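Local coordinates for protein methyltransferase (Thermus thermophilus, PDB 1WS6) that probably transfers methyl groups from S-adenosylmethionine to an acceptor not yet identified, as a small Rossmann-like methyltransferase, at residues A[3-8]-A[26-31]. Sequence-based numbering, arbitrary orientation.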
loop_
_atom_site.group_PDB
_atom_site.type_symbol
_atom_site.label_atom_id
_atom_site.label_comp_id
_atom_site.label_asym_id
_atom_site.label_seq_id
_atom_site.Cartn_x
_atom_site.Cartn_y
_atom_site.Cartn_z
ATOM N N ARG A 3 -8.541 10.661 -6.452
ATOM C CA ARG A 3 -9.360 9.720 -7.202
ATOM C C ARG A 3 -8.613 8.451 -7.576
ATOM O O ARG A 3 -7.383 8.443 -7.683
ATOM C CB ARG A 3 -9.867 10.371 -8.494
ATOM C CG ARG A 3 -10.746 11.600 -8.304
ATOM C CD ARG A 3 -11.077 12.268 -9.636
ATOM N NE ARG A 3 -11.863 13.489 -9.457
ATOM C CZ ARG A 3 -13.122 13.516 -9.023
ATOM N NH1 ARG A 3 -13.756 12.391 -8.729
ATOM N NH2 ARG A 3 -13.748 14.673 -8.866
ATOM N N ILE A 4 -9.375 7.375 -7.764
ATOM C CA ILE A 4 -8.813 6.111 -8.196
ATOM C C ILE A 4 -8.335 6.464 -9.603
ATOM O O ILE A 4 -9.043 7.141 -10.339
ATOM C CB ILE A 4 -9.902 5.017 -8.291
ATOM C CG1 ILE A 4 -10.494 4.735 -6.904
ATOM C CG2 ILE A 4 -9.316 3.749 -8.910
ATOM C CD1 ILE A 4 -9.481 4.255 -5.874
ATOM N N LEU A 5 -7.142 6.027 -9.977
ATOM C CA LEU A 5 -6.606 6.337 -11.299
ATOM C C LEU A 5 -7.023 5.404 -12.430
ATOM O O LEU A 5 -7.206 5.854 -13.557
ATOM C CB LEU A 5 -5.075 6.403 -11.239
ATOM C CG LEU A 5 -4.506 7.781 -10.896
ATOM C CD1 LEU A 5 -5.515 8.598 -10.091
ATOM C CD2 LEU A 5 -3.211 7.597 -10.131
ATOM N N GLY A 6 -7.169 4.114 -12.143
ATOM C CA GLY A 6 -7.553 3.176 -13.188
ATOM C C GLY A 6 -8.386 2.002 -12.707
ATOM O O GLY A 6 -8.797 1.952 -11.547
ATOM N N GLY A 7 -8.646 1.053 -13.598
ATOM C CA GLY A 7 -9.423 -0.107 -13.215
ATOM C C GLY A 7 -10.909 0.144 -13.033
ATOM O O GLY A 7 -11.421 1.199 -13.399
ATOM N N LYS A 8 -11.593 -0.837 -12.450
ATOM C CA LYS A 8 -13.032 -0.782 -12.229
ATOM C C LYS A 8 -13.608 0.456 -11.547
ATOM O O LYS A 8 -14.771 0.797 -11.775
ATOM C CB LYS A 8 -13.477 -2.038 -11.470
ATOM C CG LYS A 8 -13.546 -3.277 -12.356
ATOM C CD LYS A 8 -13.714 -4.571 -11.562
ATOM C CE LYS A 8 -12.408 -4.976 -10.878
ATOM N NZ LYS A 8 -12.513 -6.268 -10.135
ATOM N N ARG A 26 1.620 11.433 -9.461
ATOM C CA ARG A 26 2.518 10.802 -10.418
ATOM C C ARG A 26 3.216 9.594 -9.808
ATOM O O ARG A 26 3.661 8.695 -10.519
ATOM C CB ARG A 26 3.521 11.798 -11.013
ATOM C CG ARG A 26 4.214 12.735 -10.059
ATOM C CD ARG A 26 4.815 13.922 -10.852
ATOM N NE ARG A 26 5.732 13.499 -11.915
ATOM C CZ ARG A 26 7.001 13.137 -11.726
ATOM N NH1 ARG A 26 7.528 13.144 -10.508
ATOM N NH2 ARG A 26 7.747 12.763 -12.758
ATOM N N LEU A 27 3.271 9.570 -8.482
ATOM C CA LEU A 27 3.859 8.466 -7.739
ATOM C C LEU A 27 2.936 7.253 -7.933
ATOM O O LEU A 27 3.339 6.238 -8.504
ATOM C CB LEU A 27 3.929 8.847 -6.256
ATOM C CG LEU A 27 4.436 7.927 -5.138
ATOM C CD1 LEU A 27 3.622 6.636 -5.076
ATOM C CD2 LEU A 27 5.891 7.641 -5.353
ATOM N N ARG A 28 1.695 7.372 -7.464
ATOM C CA ARG A 28 0.727 6.288 -7.591
ATOM C C ARG A 28 0.596 5.826 -9.030
ATOM O O ARG A 28 0.619 4.623 -9.313
ATOM C CB ARG A 28 -0.654 6.719 -7.097
ATOM C CG ARG A 28 -0.792 6.813 -5.599
ATOM C CD ARG A 28 -2.221 7.163 -5.223
ATOM N NE ARG A 28 -2.678 8.403 -5.853
ATOM C CZ ARG A 28 -3.916 8.586 -6.296
ATOM N NH1 ARG A 28 -4.808 7.608 -6.175
ATOM N NH2 ARG A 28 -4.265 9.729 -6.874
ATOM N N LYS A 29 0.449 6.786 -9.934
ATOM C CA LYS A 29 0.312 6.474 -11.346
ATOM C C LYS A 29 1.517 5.704 -11.866
ATOM O O LYS A 29 1.364 4.789 -12.677
ATOM C CB LYS A 29 0.135 7.751 -12.169
ATOM C CG LYS A 29 -0.022 7.491 -13.651
ATOM C CD LYS A 29 -0.260 8.773 -14.425
ATOM C CE LYS A 29 -0.677 8.477 -15.879
ATOM N NZ LYS A 29 0.371 7.746 -16.647
ATOM N N ALA A 30 2.713 6.065 -11.410
ATOM C CA ALA A 30 3.915 5.373 -11.882
ATOM C C ALA A 30 4.015 3.978 -11.285
ATOM O O ALA A 30 4.287 3.012 -11.995
ATOM C CB ALA A 30 5.178 6.183 -11.550
ATOM N N LEU A 31 3.788 3.869 -9.983
ATOM C CA LEU A 31 3.864 2.573 -9.331
ATOM C C LEU A 31 2.994 1.534 -10.037
ATOM O O LEU A 31 3.452 0.432 -10.332
ATOM C CB LEU A 31 3.435 2.668 -7.861
ATOM C CG LEU A 31 3.414 1.269 -7.228
ATOM C CD1 LEU A 31 4.801 0.651 -7.342
ATOM C CD2 LEU A 31 2.970 1.330 -5.788
HETATM O O HOH W 1 -6.312 11.871 -8.056
#
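The guanidinium of Arg28 carries Leu5 on one face and, at its edge and in its plane, the carbonyl oxygen of Arg3 and a water. CD2 of Leu5 stands over the centre of that face, 4.0 Å from CZ of Arg28, and its other methyl, CD1, comes to 3.6 Å from Arg28 NH2; the two side chains cross at about a right angle. At the edge, NH1 of Arg28 donates to Arg3 O over 3.1 Å with an N-H...O angle of 160°. The acceptor lies only 6° out of the guanidinium plane, whereas the donor sits above the carbonyl plane, so the bond is well aimed from the arginine alone. NH2 adds a weak second bond to the same oxygen, and the water accepts from Arg3 N and, weakly, from Arg28 NH2. A bend at chi3 (-57°) brings the guanidinium to Arg3 O with Leu5 over its face; NH1 also forms a long, weak ion pair with Glu58 OE1. Were Arg28 an alanine, Arg3 O would probably lose both side-chain donors and CD2 of Leu5 the flat group it lies over. Leu5 also reaches the helix itself, with CD2 3.9 Å from Lys29 CB. On helix 54-61, Glu58 accepts from the backbone nitrogens of Leu5 and Gly6, tying segment 3-8 to that helix too. An arginine-to-carbonyl hydrogen bond, with leucine packing over the guanidinium, thus joins the loop of the N-terminal hairpin (strands 2-3 and 13-14) to helix 25-38, which precedes strand 44-48, first in sequence of the seven-stranded sheet, whose 3-2-1-4-5-7-6 order is that of Rossmann-like methyltransferases.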